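PDB 6JEB: beta-hexosaminidase Amuc_2018 from Akkermansia muciniphila, which hydrolyses terminal non-reducing N-acetylglucosamine and N-acetylgalactosamine residues from beta-linked glycans, including unbranched N-glycans and chitobiose. Local coordinates for residues T33-L41 against A51-G61; S348-Q357 against M367-L378. All blocks are in the same frame, centred on the assembly; numbering follows the deposited sequence.

Contact 1: T33-L41 against A51-G61; sequences TLETDAYRL and ASGGREGRIYG
Arg40 and Ala51 form an antiparallel hydrogen-bonded pair, with Arg40 N 2.8 Å from Ala51 O and Ala51 N 2.9 Å from Arg40 O, and the chain continues past the non-hydrogen-bonded pair Tyr39–Ser52 to a bond from Gly53 N to Ala38 O. Four residues on, in the first turn of helix 55-73, Gly57 N donates to a lone pair of Thr36 O at 2.8 Å. Two glycines fit this close approach: a CB on Gly53 would run into Glu35 O, and one on Gly57 into Ala38 O. Gly61 CA sits squarely over the face of the Tyr39 ring, 3.5 Å from its centroid. With CG tucked between the backbone N and the carbonyl carbon (chi1 69°), the ring turns toward helix 55-73, where its hydroxyl bonds Thr64. Tyr60 sets its ring edge against Asp37 O, with CD2 3.6 Å away, and its OH donates to the anti lone pair of Glu56 OE2. A water links Glu56 OE1 to Thr36 OG1, while Asp37 OD2 pairs with Lys87. This is a beta hairpin running into a helix packed on its sheet, in the alpha/beta domain preceding the barrel in family 20 glycosidases.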
loop_
_atom_site.group_PDB
_atom_site.type_symbol
_atom_site.label_atom_id
_atom_site.label_comp_id
_atom_site.label_asym_id
_atom_site.label_seq_id
_atom_site.Cartn_x
_atom_site.Cartn_y
_atom_site.Cartn_z
ATOM N N THR A 33 -19.756 21.294 12.481
ATOM C CA THR A 33 -20.175 20.223 13.373
ATOM C C THR A 33 -19.543 18.890 12.999
ATOM O O THR A 33 -19.342 18.035 13.870
ATOM C CB THR A 33 -21.696 20.104 13.315
ATOM O OG1 THR A 33 -22.069 19.449 12.095
ATOM C CG2 THR A 33 -22.323 21.486 13.325
ATOM N N LEU A 34 -19.233 18.690 11.722
ATOM C CA LEU A 34 -18.669 17.435 11.255
ATOM C C LEU A 34 -17.152 17.475 11.375
ATOM O O LEU A 34 -16.526 18.528 11.230
ATOM C CB LEU A 34 -19.032 17.199 9.789
ATOM C CG LEU A 34 -20.495 16.862 9.483
ATOM C CD1 LEU A 34 -20.733 16.893 7.973
ATOM C CD2 LEU A 34 -20.862 15.504 10.054
ATOM N N GLU A 35 -16.563 16.317 11.645
ATOM C CA GLU A 35 -15.112 16.230 11.643
ATOM C C GLU A 35 -14.579 16.410 10.219
ATOM O O GLU A 35 -15.309 16.272 9.232
ATOM C CB GLU A 35 -14.658 14.900 12.243
ATOM C CG GLU A 35 -15.107 14.690 13.697
ATOM C CD GLU A 35 -14.584 15.756 14.648
ATOM O OE1 GLU A 35 -13.387 16.109 14.554
ATOM O OE2 GLU A 35 -15.374 16.235 15.495
ATOM N N THR A 36 -13.286 16.734 10.114
ATOM C CA THR A 36 -12.741 17.135 8.817
ATOM C C THR A 36 -12.727 15.998 7.806
ATOM O O THR A 36 -12.651 16.268 6.599
ATOM C CB THR A 36 -11.340 17.730 8.959
ATOM O OG1 THR A 36 -10.453 16.748 9.506
ATOM C CG2 THR A 36 -11.368 18.954 9.870
ATOM N N ASP A 37 -12.796 14.749 8.269
ATOM C CA ASP A 37 -12.831 13.567 7.415
ATOM C C ASP A 37 -14.243 13.023 7.220
ATOM O O ASP A 37 -14.403 11.923 6.675
ATOM C CB ASP A 37 -11.925 12.465 7.988
ATOM C CG ASP A 37 -12.330 12.041 9.403
ATOM O OD1 ASP A 37 -12.951 12.839 10.123
ATOM O OD2 ASP A 37 -12.015 10.909 9.810
ATOM N N ALA A 38 -15.268 13.772 7.621
ATOM C CA ALA A 38 -16.638 13.283 7.659
ATOM C C ALA A 38 -17.518 14.066 6.689
ATOM O O ALA A 38 -17.233 15.218 6.339
ATOM C CB ALA A 38 -17.204 13.395 9.078
ATOM N N TYR A 39 -18.604 13.434 6.249
ATOM C CA TYR A 39 -19.576 14.112 5.399
ATOM C C TYR A 39 -20.981 13.631 5.745
ATOM O O TYR A 39 -21.174 12.576 6.362
ATOM C CB TYR A 39 -19.280 13.933 3.883
ATOM C CG TYR A 39 -19.510 12.516 3.414
ATOM C CD1 TYR A 39 -20.767 12.105 2.974
ATOM C CD2 TYR A 39 -18.483 11.575 3.442
ATOM C CE1 TYR A 39 -21.000 10.806 2.581
ATOM C CE2 TYR A 39 -18.700 10.273 3.040
ATOM C CZ TYR A 39 -19.970 9.890 2.619
ATOM O OH TYR A 39 -20.218 8.592 2.246
ATOM N N ARG A 40 -21.962 14.430 5.335
ATOM C CA ARG A 40 -23.368 14.055 5.368
ATOM C C ARG A 40 -23.937 14.332 3.985
ATOM O O ARG A 40 -23.873 15.465 3.498
ATOM C CB ARG A 40 -24.126 14.859 6.423
ATOM C CG ARG A 40 -25.594 14.464 6.551
ATOM C CD ARG A 40 -26.369 15.432 7.462
ATOM N NE ARG A 40 -25.669 15.677 8.722
ATOM C CZ ARG A 40 -25.107 16.833 9.070
ATOM N NH1 ARG A 40 -25.175 17.889 8.262
ATOM N NH2 ARG A 40 -24.483 16.937 10.237
ATOM N N LEU A 41 -24.467 13.298 3.343
ATOM C CA LEU A 41 -25.005 13.414 1.994
ATOM C C LEU A 41 -26.480 13.066 2.055
ATOM O O LEU A 41 -26.839 11.956 2.457
ATOM C CB LEU A 41 -24.261 12.480 1.043
ATOM C CG LEU A 41 -24.702 12.504 -0.421
ATOM C CD1 LEU A 41 -24.460 13.868 -1.057
ATOM C CD2 LEU A 41 -23.967 11.425 -1.194
ATOM N N ALA A 51 -22.808 18.038 2.857
ATOM C CA ALA A 51 -22.165 18.790 3.925
ATOM C C ALA A 51 -20.913 18.025 4.318
ATOM O O ALA A 51 -20.920 16.794 4.342
ATOM C CB ALA A 51 -23.090 18.902 5.141
ATOM N N SER A 52 -19.829 18.740 4.603
ATOM C CA SER A 52 -18.595 18.064 4.979
ATOM C C SER A 52 -17.864 18.898 6.018
ATOM O O SER A 52 -18.060 20.110 6.111
ATOM C CB SER A 52 -17.712 17.792 3.755
ATOM O OG SER A 52 -17.421 18.997 3.078
ATOM N N GLY A 53 -17.019 18.235 6.812
ATOM C CA GLY A 53 -16.273 18.957 7.827
ATOM C C GLY A 53 -14.973 19.563 7.354
ATOM O O GLY A 53 -14.357 20.350 8.083
ATOM N N GLY A 54 -14.536 19.203 6.152
ATOM C CA GLY A 54 -13.276 19.690 5.621
ATOM C C GLY A 54 -13.071 19.102 4.245
ATOM O O GLY A 54 -13.896 18.328 3.749
ATOM N N ARG A 55 -11.933 19.462 3.640
ATOM C CA ARG A 55 -11.676 19.034 2.268
ATOM C C ARG A 55 -11.623 17.513 2.154
ATOM O O ARG A 55 -12.091 16.951 1.155
ATOM C CB ARG A 55 -10.399 19.682 1.724
ATOM C CG ARG A 55 -10.430 21.221 1.627
ATOM C CD ARG A 55 -11.356 21.777 0.527
ATOM N NE ARG A 55 -10.895 21.510 -0.837
ATOM C CZ ARG A 55 -11.465 22.005 -1.937
ATOM N NH1 ARG A 55 -12.517 22.807 -1.846
ATOM N NH2 ARG A 55 -10.985 21.695 -3.134
ATOM N N GLU A 56 -11.079 16.832 3.163
ATOM C CA GLU A 56 -10.979 15.377 3.108
ATOM C C GLU A 56 -12.362 14.731 3.106
ATOM O O GLU A 56 -12.674 13.903 2.238
ATOM C CB GLU A 56 -10.136 14.863 4.276
ATOM C CG GLU A 56 -9.962 13.370 4.232
ATOM C CD GLU A 56 -9.165 12.793 5.392
ATOM O OE1 GLU A 56 -8.823 13.520 6.355
ATOM O OE2 GLU A 56 -8.885 11.576 5.339
ATOM N N GLY A 57 -13.209 15.110 4.068
ATOM C CA GLY A 57 -14.570 14.597 4.080
ATOM C C GLY A 57 -15.323 14.910 2.802
ATOM O O GLY A 57 -16.147 14.109 2.345
ATOM N N ARG A 58 -15.063 16.085 2.219
ATOM C CA ARG A 58 -15.716 16.458 0.967
ATOM C C ARG A 58 -15.310 15.526 -0.169
ATOM O O ARG A 58 -16.160 15.099 -0.963
ATOM C CB ARG A 58 -15.412 17.917 0.623
ATOM C CG ARG A 58 -16.097 18.395 -0.641
ATOM C CD ARG A 58 -15.989 19.908 -0.809
ATOM N NE ARG A 58 -16.629 20.315 -2.051
ATOM C CZ ARG A 58 -16.007 20.323 -3.225
ATOM N NH1 ARG A 58 -14.721 19.982 -3.294
ATOM N NH2 ARG A 58 -16.664 20.673 -4.323
ATOM N N ILE A 59 -14.018 15.202 -0.268
ATOM C CA ILE A 59 -13.574 14.243 -1.278
ATOM C C ILE A 59 -14.325 12.929 -1.112
ATOM O O ILE A 59 -14.810 12.337 -2.087
ATOM C CB ILE A 59 -12.047 14.045 -1.204
ATOM C CG1 ILE A 59 -11.322 15.283 -1.739
ATOM C CG2 ILE A 59 -11.619 12.786 -1.972
ATOM C CD1 ILE A 59 -9.829 15.301 -1.460
ATOM N N TYR A 60 -14.442 12.456 0.133
ATOM C CA TYR A 60 -15.149 11.200 0.368
ATOM C C TYR A 60 -16.627 11.318 0.015
ATOM O O TYR A 60 -17.199 10.396 -0.572
ATOM C CB TYR A 60 -14.979 10.733 1.814
ATOM C CG TYR A 60 -13.538 10.522 2.225
ATOM C CD1 TYR A 60 -12.587 10.063 1.314
ATOM C CD2 TYR A 60 -13.118 10.794 3.528
ATOM C CE1 TYR A 60 -11.264 9.884 1.689
ATOM C CE2 TYR A 60 -11.807 10.606 3.908
ATOM C CZ TYR A 60 -10.881 10.158 2.987
ATOM O OH TYR A 60 -9.568 9.990 3.375
ATOM N N GLY A 61 -17.269 12.430 0.381
ATOM C CA GLY A 61 -18.675 12.593 0.036
ATOM C C GLY A 61 -18.901 12.596 -1.462
ATOM O O GLY A 61 -19.871 12.012 -1.959
HETATM O O HOH W 1 -15.290 21.276 10.361
HETATM O O HOH W 2 -8.947 16.024 7.344
#

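Contact 2: S348-Q357 against M367-L378; sequences SEYCYLDFPQ and MKTTTLQKCYDL. With ACM (acetamide), chain C.
The Tyr350 ring is held between Leu378 CD1 on one face, 4.1 Å from the centroid, and Lys374 CE on the opposite one, both as CH-pi contacts. Phe355 has Tyr352 CB over the centre of one face and Thr370 OG1 at its edge, and Met367 SD lies obliquely beside it in a Met-aromatic contact. Ser348 CB covers part of a face of Tyr352, whose hydroxyl gives a 2.7 Å hydrogen bond to the acetamide O, lying in the plane of the ring. Lys374, bent at chi2 (63°), crosses Tyr350 at about a right angle and brings NZ to the anti lone pair of Glu349 OE2, 2.7 Å away, in a salt bridge. With an alanine at Tyr350, the space between Leu378 and Lys374 is likely to be left unfilled and the lysine chain less firmly steered toward Glu349. The segment 348-357 follows strand 342-345 of the TIM barrel and carries the substrate-binding Tyr352, Leu353 and Asp354 in the loop beyond the strand's C-terminal end, the side of the barrel where active sites of this fold lie. Lys368 NZ donates to both Glu349 O and Thr370 OG1, each at 2.9 Å. That hydroxyl in turn donates to a water, which gives its own protons to Ser348 O and Tyr352 O and so ties the loop bearing Tyr352 to Thr370 of 367-378. Thr370 N meets Pro356 O almost head-on at 2.9 Å, and Thr371 OG1 caps helix 372-376 by accepting from Lys374 N.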
loop_
_atom_site.group_PDB
_atom_site.type_symbol
_atom_site.label_atom_id
_atom_site.label_comp_id
_atom_site.label_asym_id
_atom_site.label_seq_id
_atom_site.Cartn_x
_atom_site.Cartn_y
_atom_site.Cartn_z
ATOM N N SER A 348 -0.515 -10.932 5.898
ATOM C CA SER A 348 -0.485 -11.649 4.632
ATOM C C SER A 348 -1.596 -12.683 4.521
ATOM O O SER A 348 -1.873 -13.157 3.416
ATOM C CB SER A 348 0.883 -12.296 4.425
ATOM O OG SER A 348 1.139 -13.279 5.412
ATOM N N GLU A 349 -2.242 -13.039 5.633
ATOM C CA GLU A 349 -3.382 -13.949 5.596
ATOM C C GLU A 349 -4.595 -13.319 4.920
ATOM O O GLU A 349 -5.469 -14.047 4.432
ATOM C CB GLU A 349 -3.737 -14.388 7.024
ATOM C CG GLU A 349 -4.841 -15.439 7.147
ATOM C CD GLU A 349 -4.980 -15.998 8.560
ATOM O OE1 GLU A 349 -3.961 -16.039 9.280
ATOM O OE2 GLU A 349 -6.100 -16.402 8.953
ATOM N N TYR A 350 -4.664 -11.985 4.877
ATOM C CA TYR A 350 -5.834 -11.272 4.378
ATOM C C TYR A 350 -5.497 -10.234 3.318
ATOM O O TYR A 350 -6.353 -9.890 2.490
ATOM C CB TYR A 350 -6.517 -10.515 5.524
ATOM C CG TYR A 350 -7.037 -11.385 6.635
ATOM C CD1 TYR A 350 -6.236 -11.708 7.721
ATOM C CD2 TYR A 350 -8.336 -11.880 6.604
ATOM C CE1 TYR A 350 -6.704 -12.503 8.744
ATOM C CE2 TYR A 350 -8.821 -12.677 7.631
ATOM C CZ TYR A 350 -7.998 -12.984 8.696
ATOM O OH TYR A 350 -8.465 -13.779 9.716
ATOM N N CYS A 351 -4.273 -9.698 3.354
ATOM C CA CYS A 351 -3.964 -8.444 2.677
ATOM C C CYS A 351 -2.948 -8.574 1.564
ATOM O O CYS A 351 -2.702 -7.583 0.862
ATOM C CB CYS A 351 -3.414 -7.414 3.676
ATOM S SG CYS A 351 -4.523 -7.038 5.037
ATOM N N TYR A 352 -2.335 -9.743 1.395
ATOM C CA TYR A 352 -1.315 -9.939 0.369
ATOM C C TYR A 352 -2.036 -10.309 -0.921
ATOM O O TYR A 352 -2.393 -11.469 -1.143
ATOM C CB TYR A 352 -0.291 -10.977 0.829
ATOM C CG TYR A 352 0.876 -10.338 1.550
ATOM C CD1 TYR A 352 0.680 -9.241 2.394
ATOM C CD2 TYR A 352 2.176 -10.817 1.387
ATOM C CE1 TYR A 352 1.744 -8.634 3.048
ATOM C CE2 TYR A 352 3.246 -10.220 2.039
ATOM C CZ TYR A 352 3.023 -9.123 2.862
ATOM O OH TYR A 352 4.084 -8.511 3.487
ATOM N N LEU A 353 -2.260 -9.310 -1.777
ATOM C CA LEU A 353 -3.094 -9.514 -2.953
ATOM C C LEU A 353 -2.326 -10.107 -4.126
ATOM O O LEU A 353 -2.922 -10.328 -5.190
ATOM C CB LEU A 353 -3.821 -8.221 -3.337
ATOM C CG LEU A 353 -4.651 -7.636 -2.184
ATOM C CD1 LEU A 353 -5.477 -6.439 -2.645
ATOM C CD2 LEU A 353 -5.548 -8.706 -1.519
ATOM N N ASP A 354 -1.031 -10.383 -3.958
ATOM C CA ASP A 354 -0.340 -11.203 -4.942
ATOM C C ASP A 354 -0.782 -12.663 -4.883
ATOM O O ASP A 354 -0.600 -13.389 -5.865
ATOM C CB ASP A 354 1.185 -11.068 -4.791
ATOM C CG ASP A 354 1.682 -11.355 -3.374
ATOM O OD1 ASP A 354 1.010 -10.961 -2.394
ATOM O OD2 ASP A 354 2.772 -11.961 -3.238
ATOM N N PHE A 355 -1.374 -13.100 -3.769
ATOM C CA PHE A 355 -1.784 -14.494 -3.646
ATOM C C PHE A 355 -3.003 -14.744 -4.536
ATOM O O PHE A 355 -3.798 -13.831 -4.776
ATOM C CB PHE A 355 -2.148 -14.822 -2.193
ATOM C CG PHE A 355 -0.988 -14.741 -1.207
ATOM C CD1 PHE A 355 0.308 -14.450 -1.620
ATOM C CD2 PHE A 355 -1.216 -14.953 0.145
ATOM C CE1 PHE A 355 1.361 -14.380 -0.699
ATOM C CE2 PHE A 355 -0.177 -14.884 1.071
ATOM C CZ PHE A 355 1.114 -14.598 0.647
ATOM N N PRO A 356 -3.168 -15.966 -5.053
ATOM C CA PRO A 356 -4.322 -16.242 -5.921
ATOM C C PRO A 356 -5.631 -16.102 -5.156
ATOM O O PRO A 356 -5.714 -16.409 -3.965
ATOM C CB PRO A 356 -4.089 -17.689 -6.376
ATOM C CG PRO A 356 -3.230 -18.293 -5.293
ATOM C CD PRO A 356 -2.330 -17.162 -4.842
ATOM N N GLN A 357 -6.668 -15.629 -5.857
ATOM C CA GLN A 357 -7.958 -15.397 -5.213
ATOM C C GLN A 357 -8.946 -16.541 -5.390
ATOM O O GLN A 357 -9.946 -16.590 -4.665
ATOM C CB GLN A 357 -8.588 -14.087 -5.689
ATOM C CG GLN A 357 -9.055 -14.074 -7.141
ATOM C CD GLN A 357 -9.051 -12.663 -7.687
ATOM O OE1 GLN A 357 -9.921 -11.862 -7.356
ATOM N NE2 GLN A 357 -8.043 -12.338 -8.493
ATOM N N MET A 367 2.158 -20.160 -2.822
ATOM C CA MET A 367 1.192 -19.206 -2.287
ATOM C C MET A 367 -0.097 -19.902 -1.871
ATOM O O MET A 367 -0.644 -20.723 -2.615
ATOM C CB MET A 367 0.852 -18.143 -3.327
ATOM C CG MET A 367 1.992 -17.237 -3.724
ATOM S SD MET A 367 1.385 -16.154 -5.021
ATOM C CE MET A 367 2.759 -15.014 -5.201
ATOM N N LYS A 368 -0.592 -19.555 -0.685
ATOM C CA LYS A 368 -1.934 -19.959 -0.302
ATOM C C LYS A 368 -2.962 -19.132 -1.070
ATOM O O LYS A 368 -2.666 -18.066 -1.615
ATOM C CB LYS A 368 -2.155 -19.761 1.200
ATOM C CG LYS A 368 -2.541 -18.341 1.607
ATOM C CD LYS A 368 -3.026 -18.297 3.053
ATOM C CE LYS A 368 -3.510 -16.905 3.469
ATOM N NZ LYS A 368 -4.945 -16.615 3.122
ATOM N N THR A 369 -4.187 -19.641 -1.115
ATOM C CA THR A 369 -5.291 -18.906 -1.711
ATOM C C THR A 369 -5.888 -17.969 -0.669
ATOM O O THR A 369 -6.103 -18.369 0.480
ATOM C CB THR A 369 -6.349 -19.884 -2.224
ATOM O OG1 THR A 369 -5.762 -20.725 -3.220
ATOM C CG2 THR A 369 -7.540 -19.140 -2.833
ATOM N N THR A 370 -6.125 -16.716 -1.060
ATOM C CA THR A 370 -6.883 -15.767 -0.250
ATOM C C THR A 370 -8.115 -15.375 -1.056
ATOM O O THR A 370 -8.030 -14.549 -1.970
ATOM C CB THR A 370 -6.050 -14.542 0.110
ATOM O OG1 THR A 370 -4.863 -14.956 0.805
ATOM C CG2 THR A 370 -6.873 -13.591 0.995
ATOM N N THR A 371 -9.256 -15.977 -0.730
ATOM C CA THR A 371 -10.472 -15.674 -1.464
ATOM C C THR A 371 -11.009 -14.310 -1.047
ATOM O O THR A 371 -10.608 -13.728 -0.030
ATOM C CB THR A 371 -11.549 -16.722 -1.185
ATOM O OG1 THR A 371 -11.903 -16.676 0.204
ATOM C CG2 THR A 371 -11.066 -18.123 -1.565
ATOM N N LEU A 372 -11.937 -13.800 -1.860
ATOM C CA LEU A 372 -12.629 -12.563 -1.517
ATOM C C LEU A 372 -13.327 -12.682 -0.168
ATOM O O LEU A 372 -13.287 -11.752 0.645
ATOM C CB LEU A 372 -13.637 -12.226 -2.615
ATOM C CG LEU A 372 -14.467 -10.973 -2.380
ATOM C CD1 LEU A 372 -13.554 -9.740 -2.344
ATOM C CD2 LEU A 372 -15.512 -10.868 -3.468
ATOM N N GLN A 373 -13.955 -13.831 0.097
ATOM C CA GLN A 373 -14.639 -14.022 1.373
ATOM C C GLN A 373 -13.657 -14.015 2.539
ATOM O O GLN A 373 -13.943 -13.436 3.594
ATOM C CB GLN A 373 -15.445 -15.320 1.349
ATOM C CG GLN A 373 -16.342 -15.485 2.557
ATOM C CD GLN A 373 -17.355 -16.604 2.387
ATOM O OE1 GLN A 373 -17.435 -17.234 1.331
ATOM N NE2 GLN A 373 -18.140 -16.848 3.425
ATOM N N LYS A 374 -12.496 -14.652 2.370
ATOM C CA LYS A 374 -11.474 -14.628 3.414
ATOM C C LYS A 374 -11.010 -13.203 3.670
ATOM O O LYS A 374 -10.899 -12.761 4.821
ATOM C CB LYS A 374 -10.288 -15.498 2.990
ATOM C CG LYS A 374 -9.061 -15.353 3.884
ATOM C CD LYS A 374 -9.358 -15.821 5.298
ATOM C CE LYS A 374 -8.096 -15.854 6.134
ATOM N NZ LYS A 374 -8.318 -16.506 7.456
ATOM N N CYS A 375 -10.727 -12.473 2.591
ATOM C CA CYS A 375 -10.315 -11.086 2.714
ATOM C C CYS A 375 -11.332 -10.278 3.518
ATOM O O CYS A 375 -10.960 -9.525 4.429
ATOM C CB CYS A 375 -10.142 -10.524 1.306
ATOM S SG CYS A 375 -9.421 -8.917 1.236
ATOM N N TYR A 376 -12.622 -10.424 3.192
ATOM C CA TYR A 376 -13.664 -9.675 3.884
ATOM C C TYR A 376 -13.757 -10.034 5.365
ATOM O O TYR A 376 -14.279 -9.236 6.158
ATOM C CB TYR A 376 -15.026 -9.833 3.180
ATOM C CG TYR A 376 -15.982 -8.792 3.698
ATOM C CD1 TYR A 376 -15.946 -7.499 3.197
ATOM C CD2 TYR A 376 -16.852 -9.069 4.747
ATOM C CE1 TYR A 376 -16.755 -6.512 3.707
ATOM C CE2 TYR A 376 -17.673 -8.090 5.263
ATOM C CZ TYR A 376 -17.624 -6.810 4.738
ATOM O OH TYR A 376 -18.433 -5.826 5.256
ATOM N N ASP A 377 -13.251 -11.202 5.765
ATOM C CA ASP A 377 -13.294 -11.549 7.177
ATOM C C ASP A 377 -12.348 -10.705 8.027
ATOM O O ASP A 377 -12.397 -10.812 9.255
ATOM C CB ASP A 377 -13.009 -13.041 7.362
ATOM C CG ASP A 377 -13.533 -13.575 8.681
ATOM O OD1 ASP A 377 -14.724 -13.347 8.991
ATOM O OD2 ASP A 377 -12.757 -14.226 9.409
ATOM N N LEU A 378 -11.516 -9.864 7.416
ATOM C CA LEU A 378 -10.538 -9.082 8.168
ATOM C C LEU A 378 -11.213 -8.010 9.018
ATOM O O LEU A 378 -11.926 -7.145 8.495
ATOM C CB LEU A 378 -9.550 -8.422 7.215
ATOM C CG LEU A 378 -8.543 -7.490 7.895
ATOM C CD1 LEU A 378 -7.626 -8.279 8.832
ATOM C CD2 LEU A 378 -7.739 -6.733 6.847
HETATM C C1 ACM C . 7.377 -8.623 2.801
HETATM O O ACM C . 6.454 -9.323 2.531
HETATM N N ACM C . 8.677 -9.010 2.352
HETATM C C2 ACM C . 7.253 -7.342 3.606
HETATM O O HOH W 3 -3.436 -12.699 1.239
HETATM O O HOH W 4 -10.880 -15.822 8.562
HETATM O O HOH W 5 -10.723 -12.839 10.891
HETATM O O HOH W 6 -12.101 -14.976 -4.508
#

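How the contacts relate
From the N terminus the chain first meets contact 1, where residues 33-41 and 51-61 close a short loop, most of it the rest of the hairpin formed by strands 39-44 and 47-52. After helix 55-73 the chain returns to the same sheet as strand 79-86 before entering the barrel at strand 92-97. Nearly 290 residues after contact 1 has closed, contact 2 folds the loop after strand 342-345 back on residues 367-378, with an irregular connection between them. The two are in series, neither nesting nor crossing. Their centres stand about 31 Å apart and their nearest atoms about 15 Å. Contact 1 joins the hairpin to helix 55-73 in the N-terminal domain; contact 2 joins that loop to helix 372-376 in the catalytic domain.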